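Local coordinates for putative phosphatase (Bacteroides thetaiotaomicron, PDB 3KYA), which is of unproven function, though probably a phosphatase, and joins an IPT/TIG domain to a large beta-rich domain that binds zinc, at residues Y101-R114 and Q463-Q475. Sequence-based numbering, arbitrary orientation. Where two conformers were deposited one is given.
Sequences YEKKMVVGTLCGYR and QVGHTIRTISMEQ. With EDO (1,2-ethanediol), chain C; EDO (1,2-ethanediol), chain J.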
ATOM      1  N   TYR A 101       8.246 -21.060  -8.671  1.00 13.97           N
ATOM      2  CA  TYR A 101       7.770 -20.737  -7.326  1.00 13.92           C
ATOM      3  C   TYR A 101       8.584 -19.619  -6.689  1.00 14.48           C
ATOM      4  O   TYR A 101       9.808 -19.734  -6.555  1.00 14.75           O
ATOM      5  CB  TYR A 101       7.802 -21.997  -6.449  1.00 13.99           C
ATOM      6  CG  TYR A 101       7.317 -21.773  -5.031  1.00 14.15           C
ATOM      7  CD1 TYR A 101       5.948 -21.741  -4.743  1.00 13.98           C
ATOM      8  CD2 TYR A 101       8.216 -21.586  -3.982  1.00 13.40           C
ATOM      9  CE1 TYR A 101       5.484 -21.512  -3.453  1.00 13.73           C
ATOM     10  CE2 TYR A 101       7.752 -21.364  -2.671  1.00 13.58           C
ATOM     11  CZ  TYR A 101       6.389 -21.327  -2.420  1.00 13.43           C
ATOM     12  OH  TYR A 101       5.919 -21.119  -1.127  1.00 13.32           O
ATOM     13  N   GLU A 102       7.903 -18.542  -6.300  1.00 14.55           N
ATOM     14  CA  GLU A 102       8.543 -17.396  -5.674  1.00 15.10           C
ATOM     15  C   GLU A 102       8.440 -17.554  -4.149  1.00 14.58           C
ATOM     16  O   GLU A 102       7.338 -17.538  -3.577  1.00 13.88           O
ATOM     17  CB  GLU A 102       7.881 -16.094  -6.113  1.00 15.63           C
ATOM     18  CG  GLU A 102       8.003 -15.806  -7.611  1.00 18.81           C
ATOM     19  CD  GLU A 102       7.181 -14.598  -8.057  1.00 22.15           C
ATOM     20  OE1 GLU A 102       6.235 -14.195  -7.333  1.00 24.86           O
ATOM     21  OE2 GLU A 102       7.473 -14.070  -9.149  1.00 25.27           O
ATOM     22  N   LYS A 103       9.593 -17.687  -3.505  1.00 14.17           N
ATOM     23  CA  LYS A 103       9.640 -17.923  -2.067  1.00 14.44           C
ATOM     24  C   LYS A 103       9.212 -16.696  -1.276  1.00 14.51           C
ATOM     25  O   LYS A 103       9.452 -15.562  -1.698  1.00 14.10           O
ATOM     26  CB  LYS A 103      11.043 -18.361  -1.639  1.00 14.47           C
ATOM     27  CG  LYS A 103      11.468 -19.687  -2.258  1.00 16.23           C
ATOM     28  CD  LYS A 103      12.764 -20.217  -1.654  1.00 19.25           C
ATOM     29  CE  LYS A 103      13.969 -19.408  -2.062  1.00 21.56           C
ATOM     30  NZ  LYS A 103      14.233 -19.523  -3.527  1.00 24.55           N
ATOM     31  N   LYS A 104       8.602 -16.940  -0.119  1.00 14.07           N
ATOM     32  CA  LYS A 104       8.165 -15.872   0.776  1.00 14.18           C
ATOM     33  C   LYS A 104       8.767 -15.986   2.174  1.00 14.07           C
ATOM     34  O   LYS A 104       9.218 -17.049   2.596  1.00 13.61           O
ATOM     35  CB  LYS A 104       6.632 -15.889   0.907  1.00 14.03           C
ATOM     36  CG  LYS A 104       5.894 -15.406  -0.330  1.00 14.79           C
ATOM     37  CD  LYS A 104       4.376 -15.545  -0.175  1.00 16.81           C
ATOM     38  CE  LYS A 104       3.649 -14.966  -1.378  1.00 16.26           C
ATOM     39  NZ  LYS A 104       2.177 -15.247  -1.310  1.00 18.31           N
HETATM   40  N   MSE A 105       8.759 -14.866   2.886  1.00 14.71           N
HETATM   41  CA  MSE A 105       9.139 -14.847   4.286  1.00 15.06           C
HETATM   42  C   MSE A 105       8.107 -15.689   5.056  1.00 14.86           C
HETATM   43  O   MSE A 105       6.902 -15.692   4.726  1.00 15.41           O
HETATM   44  CB  MSE A 105       9.167 -13.414   4.821  1.00 15.60           C
HETATM   45  CG  MSE A 105      10.203 -12.522   4.164  1.00 16.93           C
HETATM   46 SE   MSE A 105      11.984 -12.897   4.816  0.75 19.73          SE
HETATM   47  CE  MSE A 105      12.084 -11.706   6.344  1.00 18.07           C
ATOM     48  N   VAL A 106       8.578 -16.415   6.064  1.00 13.42           N
ATOM     49  CA  VAL A 106       7.711 -17.239   6.892  1.00 12.87           C
ATOM     50  C   VAL A 106       8.112 -17.141   8.367  1.00 12.71           C
ATOM     51  O   VAL A 106       9.270 -16.869   8.681  1.00 12.26           O
ATOM     52  CB  VAL A 106       7.720 -18.728   6.455  1.00 13.22           C
ATOM     53  CG1 VAL A 106       7.095 -18.886   5.054  1.00 12.87           C
ATOM     54  CG2 VAL A 106       9.145 -19.344   6.506  1.00 12.49           C
ATOM     55  N   VAL A 107       7.153 -17.361   9.263  1.00 11.95           N
ATOM     56  CA  VAL A 107       7.451 -17.367  10.696  1.00 11.59           C
ATOM     57  C   VAL A 107       7.894 -18.788  11.070  1.00 11.60           C
ATOM     58  O   VAL A 107       7.341 -19.761  10.570  1.00 11.86           O
ATOM     59  CB  VAL A 107       6.250 -16.937  11.545  1.00 12.10           C
ATOM     60  CG1 VAL A 107       6.606 -16.932  13.044  1.00 11.02           C
ATOM     61  CG2 VAL A 107       5.759 -15.548  11.113  1.00 11.25           C
ATOM     62  N   GLY A 108       8.914 -18.882  11.912  1.00 11.15           N
ATOM     63  CA  GLY A 108       9.431 -20.165  12.418  1.00 11.31           C
ATOM     64  C   GLY A 108       9.621 -20.088  13.921  1.00 11.08           C
ATOM     65  O   GLY A 108       9.429 -19.023  14.517  1.00 11.24           O
ATOM     66  N   THR A 109      10.007 -21.205  14.534  1.00 11.47           N
ATOM     67  CA  THR A 109      10.265 -21.241  15.974  1.00 11.70           C
ATOM     68  C   THR A 109      11.693 -21.726  16.176  1.00 12.65           C
ATOM     69  O   THR A 109      12.024 -22.851  15.801  1.00 12.56           O
ATOM     70  CB  THR A 109       9.254 -22.129  16.717  1.00 11.98           C
ATOM     71  OG1 THR A 109       7.919 -21.640  16.474  1.00 11.70           O
ATOM     72  CG2 THR A 109       9.526 -22.135  18.253  1.00 10.93           C
ATOM     73  N   LEU A 110      12.541 -20.863  16.742  1.00 12.93           N
ATOM     74  CA  LEU A 110      13.962 -21.187  16.957  1.00 12.91           C
ATOM     75  C   LEU A 110      14.191 -22.073  18.184  1.00 13.14           C
ATOM     76  O   LEU A 110      14.858 -23.112  18.107  1.00 12.60           O
ATOM     77  CB  LEU A 110      14.759 -19.889  17.156  1.00 13.69           C
ATOM     78  CG  LEU A 110      16.267 -20.030  17.372  1.00 13.13           C
ATOM     79  CD1 LEU A 110      16.948 -20.471  16.062  1.00 14.85           C
ATOM     80  CD2 LEU A 110      16.868 -18.752  17.943  1.00 13.81           C
ATOM     81  N   CYS A 111      13.693 -21.633  19.332  1.00 12.86           N
ATOM     82  CA  CYS A 111      13.899 -22.378  20.577  1.00 13.39           C
ATOM     83  C   CYS A 111      12.881 -21.980  21.611  1.00 13.31           C
ATOM     84  O   CYS A 111      12.191 -20.966  21.452  1.00 13.85           O
ATOM     85  CB  CYS A 111      15.312 -22.158  21.114  1.00 13.06           C
ATOM     86  SG  CYS A 111      15.721 -20.446  21.466  1.00 14.92           S
ATOM     87  N   GLY A 112      12.798 -22.774  22.675  1.00 13.39           N
ATOM     88  CA  GLY A 112      11.794 -22.567  23.707  1.00 13.27           C
ATOM     89  C   GLY A 112      10.553 -23.379  23.379  1.00 13.21           C
ATOM     90  O   GLY A 112      10.352 -23.801  22.233  1.00 12.79           O
ATOM     91  N   TYR A 113       9.746 -23.642  24.401  1.00 13.95           N
ATOM     92  CA  TYR A 113       8.484 -24.352  24.238  1.00 14.13           C
ATOM     93  C   TYR A 113       7.611 -24.161  25.463  1.00 14.67           C
ATOM     94  O   TYR A 113       8.074 -23.742  26.529  1.00 13.69           O
ATOM     95  CB  TYR A 113       8.680 -25.848  23.980  1.00 14.35           C
ATOM     96  CG  TYR A 113       9.180 -26.651  25.159  1.00 14.37           C
ATOM     97  CD1 TYR A 113      10.533 -26.670  25.492  1.00 15.55           C
ATOM     98  CD2 TYR A 113       8.310 -27.418  25.918  1.00 15.73           C
ATOM     99  CE1 TYR A 113      10.999 -27.422  26.570  1.00 15.31           C
ATOM    100  CE2 TYR A 113       8.762 -28.176  26.991  1.00 15.15           C
ATOM    101  CZ  TYR A 113      10.107 -28.172  27.314  1.00 15.22           C
ATOM    102  OH  TYR A 113      10.565 -28.920  28.372  1.00 13.61           O
ATOM    103  N   ARG A 114       6.337 -24.476  25.287  1.00 15.25           N
ATOM    104  CA  ARG A 114       5.368 -24.367  26.347  1.00 16.45           C
ATOM    105  C   ARG A 114       4.504 -25.615  26.247  1.00 17.49           C
ATOM    106  O   ARG A 114       3.774 -25.774  25.252  1.00 16.97           O
ATOM    107  CB  ARG A 114       4.558 -23.079  26.157  1.00 16.53           C
ATOM    108  CG  ARG A 114       3.542 -22.792  27.207  1.00 16.89           C
ATOM    109  CD  ARG A 114       2.668 -21.594  26.811  1.00 15.50           C
ATOM    110  NE  ARG A 114       1.498 -21.474  27.675  1.00 14.78           N
ATOM    111  CZ  ARG A 114       1.184 -20.438  28.443  1.00 15.74           C
ATOM    112  NH1 ARG A 114       1.913 -19.327  28.456  1.00 15.71           N
ATOM    113  NH2 ARG A 114       0.073 -20.491  29.176  1.00 17.53           N
ATOM    114  N   GLN A 463       6.984 -13.571  24.359  1.00 14.19           N
ATOM    115  CA  GLN A 463       6.974 -13.656  25.819  0.50 14.51           C
ATOM    116  C   GLN A 463       6.009 -14.682  26.392  1.00 14.52           C
ATOM    117  O   GLN A 463       6.401 -15.453  27.264  1.00 14.55           O
ATOM    118  CB  GLN A 463       6.630 -12.292  26.430  0.50 15.16           C
ATOM    119  CG  GLN A 463       6.667 -12.257  27.949  0.50 16.49           C
ATOM    120  CD  GLN A 463       5.810 -11.139  28.518  0.50 17.80           C
ATOM    121  OE1 GLN A 463       5.342 -10.264  27.783  0.50 19.92           O
ATOM    122  NE2 GLN A 463       5.594 -11.164  29.824  0.50 18.28           N
ATOM    123  N   VAL A 464       4.756 -14.686  25.928  1.00 14.44           N
ATOM    124  CA  VAL A 464       3.751 -15.612  26.479  1.00 13.83           C
ATOM    125  C   VAL A 464       3.774 -16.997  25.797  1.00 13.31           C
ATOM    126  O   VAL A 464       3.457 -18.003  26.416  1.00 12.76           O
ATOM    127  CB  VAL A 464       2.352 -14.919  26.575  1.00 13.67           C
ATOM    128  CG1 VAL A 464       1.242 -15.914  26.904  1.00 13.94           C
ATOM    129  CG2 VAL A 464       2.400 -13.809  27.650  1.00 14.09           C
ATOM    130  N   GLY A 465       4.230 -17.065  24.552  1.00 13.47           N
ATOM    131  CA  GLY A 465       4.487 -18.366  23.936  1.00 13.22           C
ATOM    132  C   GLY A 465       5.734 -19.018  24.552  1.00 12.94           C
ATOM    133  O   GLY A 465       5.950 -20.240  24.436  1.00 12.65           O
ATOM    134  N   HIS A 466       6.543 -18.200  25.236  1.00 12.42           N
ATOM    135  CA  HIS A 466       7.804 -18.623  25.872  1.00 12.06           C
ATOM    136  C   HIS A 466       8.814 -19.155  24.843  1.00 11.84           C
ATOM    137  O   HIS A 466       9.573 -20.119  25.101  1.00 10.98           O
ATOM    138  CB  HIS A 466       7.584 -19.657  26.979  1.00 11.93           C
ATOM    139  CG  HIS A 466       6.531 -19.265  27.978  1.00 10.75           C
ATOM    140  ND1 HIS A 466       6.195 -17.952  28.234  1.00 10.08           N
ATOM    141  CD2 HIS A 466       5.809 -20.015  28.848  1.00 12.30           C
ATOM    142  CE1 HIS A 466       5.257 -17.916  29.167  1.00 12.01           C
ATOM    143  NE2 HIS A 466       5.012 -19.154  29.563  1.00  9.47           N
ATOM    144  N   THR A 467       8.843 -18.484  23.697  1.00 11.80           N
ATOM    145  CA  THR A 467       9.686 -18.869  22.575  1.00 11.47           C
ATOM    146  C   THR A 467      10.401 -17.699  21.898  1.00 11.90           C
ATOM    147  O   THR A 467      10.011 -16.514  22.030  1.00 11.39           O
ATOM    148  CB  THR A 467       8.835 -19.525  21.458  1.00 11.73           C
ATOM    149  OG1 THR A 467       7.702 -18.688  21.165  1.00 12.68           O
ATOM    150  CG2 THR A 467       8.318 -20.902  21.878  1.00 10.98           C
ATOM    151  N   ILE A 468      11.470 -18.056  21.195  1.00 10.85           N
ATOM    152  CA  ILE A 468      12.131 -17.151  20.280  1.00 10.96           C
ATOM    153  C   ILE A 468      11.669 -17.633  18.906  1.00 10.88           C
ATOM    154  O   ILE A 468      11.840 -18.818  18.570  1.00 10.31           O
ATOM    155  CB  ILE A 468      13.657 -17.193  20.354  1.00 10.93           C
ATOM    156  CG1 ILE A 468      14.169 -16.836  21.758  1.00 11.41           C
ATOM    157  CG2 ILE A 468      14.241 -16.261  19.312  1.00 10.40           C
ATOM    158  CD1 ILE A 468      13.755 -15.443  22.278  1.00 10.67           C
ATOM    159  N   ARG A 469      11.052 -16.728  18.141  1.00 10.76           N
ATOM    160  CA  ARG A 469      10.533 -17.003  16.809  1.00 11.08           C
ATOM    161  C   ARG A 469      11.444 -16.345  15.775  1.00 11.52           C
ATOM    162  O   ARG A 469      12.232 -15.456  16.106  1.00 12.34           O
ATOM    163  CB  ARG A 469       9.121 -16.444  16.634  1.00 11.01           C
ATOM    164  CG  ARG A 469       8.133 -16.793  17.721  1.00  9.89           C
ATOM    165  CD  ARG A 469       7.739 -18.240  17.721  1.00 11.66           C
ATOM    166  NE  ARG A 469       6.916 -18.620  16.574  1.00 12.28           N
ATOM    167  CZ  ARG A 469       5.605 -18.413  16.470  1.00 11.76           C
ATOM    168  NH1 ARG A 469       4.925 -17.788  17.430  1.00 12.27           N
ATOM    169  NH2 ARG A 469       4.961 -18.841  15.387  1.00 10.45           N
ATOM    170  N   THR A 470      11.356 -16.813  14.539  1.00 12.46           N
ATOM    171  CA  THR A 470      12.105 -16.230  13.447  1.00 12.63           C
ATOM    172  C   THR A 470      11.148 -15.791  12.352  1.00 12.53           C
ATOM    173  O   THR A 470      10.055 -16.338  12.235  1.00 12.16           O
ATOM    174  CB  THR A 470      13.104 -17.231  12.812  1.00 13.12           C
ATOM    175  OG1 THR A 470      12.411 -18.405  12.374  1.00 13.74           O
ATOM    176  CG2 THR A 470      14.187 -17.622  13.812  1.00 13.00           C
ATOM    177  N   ILE A 471      11.545 -14.781  11.584  1.00 12.68           N
ATOM    178  CA  ILE A 471      10.836 -14.425  10.351  1.00 12.43           C
ATOM    179  C   ILE A 471      11.950 -14.387   9.329  1.00 12.39           C
ATOM    180  O   ILE A 471      12.860 -13.553   9.422  1.00 13.00           O
ATOM    181  CB  ILE A 471      10.101 -13.099  10.393  1.00 12.89           C
ATOM    182  CG1 ILE A 471       9.134 -13.078  11.580  1.00 13.42           C
ATOM    183  CG2 ILE A 471       9.358 -12.897   9.049  1.00 13.15           C
ATOM    184  CD1 ILE A 471       8.400 -11.727  11.799  1.00 14.44           C
ATOM    185  N   SER A 472      11.895 -15.303   8.369  1.00 12.39           N
ATOM    186  CA  SER A 472      12.961 -15.449   7.380  1.00 13.22           C
ATOM    187  C   SER A 472      12.438 -16.143   6.141  1.00 13.72           C
ATOM    188  O   SER A 472      11.349 -16.723   6.163  1.00 12.38           O
ATOM    189  CB  SER A 472      14.111 -16.267   7.964  1.00 13.27           C
ATOM    190  OG  SER A 472      13.672 -17.549   8.351  1.00 14.54           O
HETATM  191  N   MSE A 473      13.246 -16.137   5.081  1.00 14.93           N
HETATM  192  CA  MSE A 473      12.856 -16.746   3.805  0.50 15.59           C
HETATM  193  C   MSE A 473      12.671 -18.249   3.945  1.00 15.90           C
HETATM  194  O   MSE A 473      13.535 -18.935   4.494  1.00 15.98           O
HETATM  195  CB  MSE A 473      13.916 -16.479   2.731  0.50 15.88           C
HETATM  196  CG  MSE A 473      14.078 -15.024   2.345  0.50 16.77           C
HETATM  197 SE   MSE A 473      12.446 -14.325   1.594  0.38 22.05          SE
HETATM  198  CE  MSE A 473      12.310 -15.594   0.126  0.50 20.18           C
ATOM    199  N   GLU A 474      11.552 -18.780   3.451  1.00 16.44           N
ATOM    200  CA  GLU A 474      11.348 -20.228   3.520  1.00 17.45           C
ATOM    201  C   GLU A 474      12.454 -20.955   2.731  1.00 19.26           C
ATOM    202  O   GLU A 474      13.004 -20.408   1.778  1.00 18.01           O
ATOM    203  CB  GLU A 474       9.971 -20.632   3.001  1.00 17.27           C
ATOM    204  CG  GLU A 474       9.712 -20.233   1.573  1.00 16.42           C
ATOM    205  CD  GLU A 474       8.305 -20.557   1.115  1.00 16.19           C
ATOM    206  OE1 GLU A 474       7.731 -21.574   1.560  1.00 15.25           O
ATOM    207  OE2 GLU A 474       7.791 -19.800   0.275  1.00 13.86           O
ATOM    208  N   GLN A 475      12.770 -22.180   3.151  1.00 22.15           N
ATOM    209  CA  GLN A 475      13.820 -22.979   2.527  1.00 25.04           C
ATOM    210  C   GLN A 475      13.350 -24.381   2.249  1.00 26.87           C
ATOM    211  O   GLN A 475      12.590 -24.960   3.029  1.00 26.53           O
ATOM    212  CB  GLN A 475      15.032 -23.107   3.450  1.00 25.72           C
ATOM    213  CG  GLN A 475      15.698 -21.812   3.863  1.00 28.74           C
ATOM    214  CD  GLN A 475      16.818 -22.046   4.874  1.00 33.04           C
ATOM    215  OE1 GLN A 475      16.973 -21.284   5.839  1.00 36.93           O
ATOM    216  NE2 GLN A 475      17.580 -23.122   4.680  1.00 35.28           N
TER
HETATM  217  C1  EDO C   2       5.209 -19.497   2.013  1.00 29.44           C
HETATM  218  O1  EDO C   2       5.193 -20.905   2.272  1.00 28.17           O
HETATM  219  C2  EDO C   2       4.099 -18.800   2.783  1.00 28.99           C
HETATM  220  O2  EDO C   2       2.829 -19.155   2.226  1.00 29.92           O
HETATM  221  C1  EDO J   9      13.153 -26.434  18.714  1.00 55.03           C
HETATM  222  O1  EDO J   9      13.346 -26.499  17.295  1.00 54.49           O
HETATM  223  C2  EDO J   9      11.951 -25.542  19.031  1.00 55.48           C
HETATM  224  O2  EDO J   9      11.351 -25.922  20.279  1.00 55.19           O
HETATM  225  O   HOH W   1       5.466 -18.329  -1.790  1.00 12.43           O
HETATM  226  O   HOH W   2      11.462 -18.218   9.750  1.00  9.68           O
HETATM  227  O   HOH W   3      10.168 -21.966  26.966  1.00 11.78           O
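Glu474 reaches across to Tyr101 and Lys104, a worked example of one carboxylate oxygen fastening a strand end. With CG lodged between its backbone N and carbonyl carbon (chi1 59°), the otherwise extended chain brings OE2 to Tyr101 OH at 2.7 Å, on the syn side, and to Lys104 N at 3.0 Å, on the anti side, the donors arriving from opposite faces of the carboxylate. Replacing Glu474 by alanine is likely to leave the Tyr101 hydroxyl and the Lys104 amide without their shared acceptor.

Strands 105-110 and 467-473 run antiparallel. On their tight side Val107 CG2 meets Ile471 CG1 at 4.2 Å. Arg469 folds back at chi2 and chi3 (both -70°) to set NE 3.3 Å from Gly108 O, above the carbonyl plane; Asp434 and Asp462 take its terminal nitrogens in salt bridges. On the opposite face, around Val106, the contact is wetter: one water links Val106 O (2.8 Å), Thr470 OG1 and Ser472 OG. Leu110 N and Cys111 N both turn to Ile468 O in a classic beta bulge, the bond from Cys111 being weak.

Pairing strand 105-110, the first of the propeller, with 467-473, the last, is the 'Velcro' closure of a beta-propeller, here apparently six-bladed.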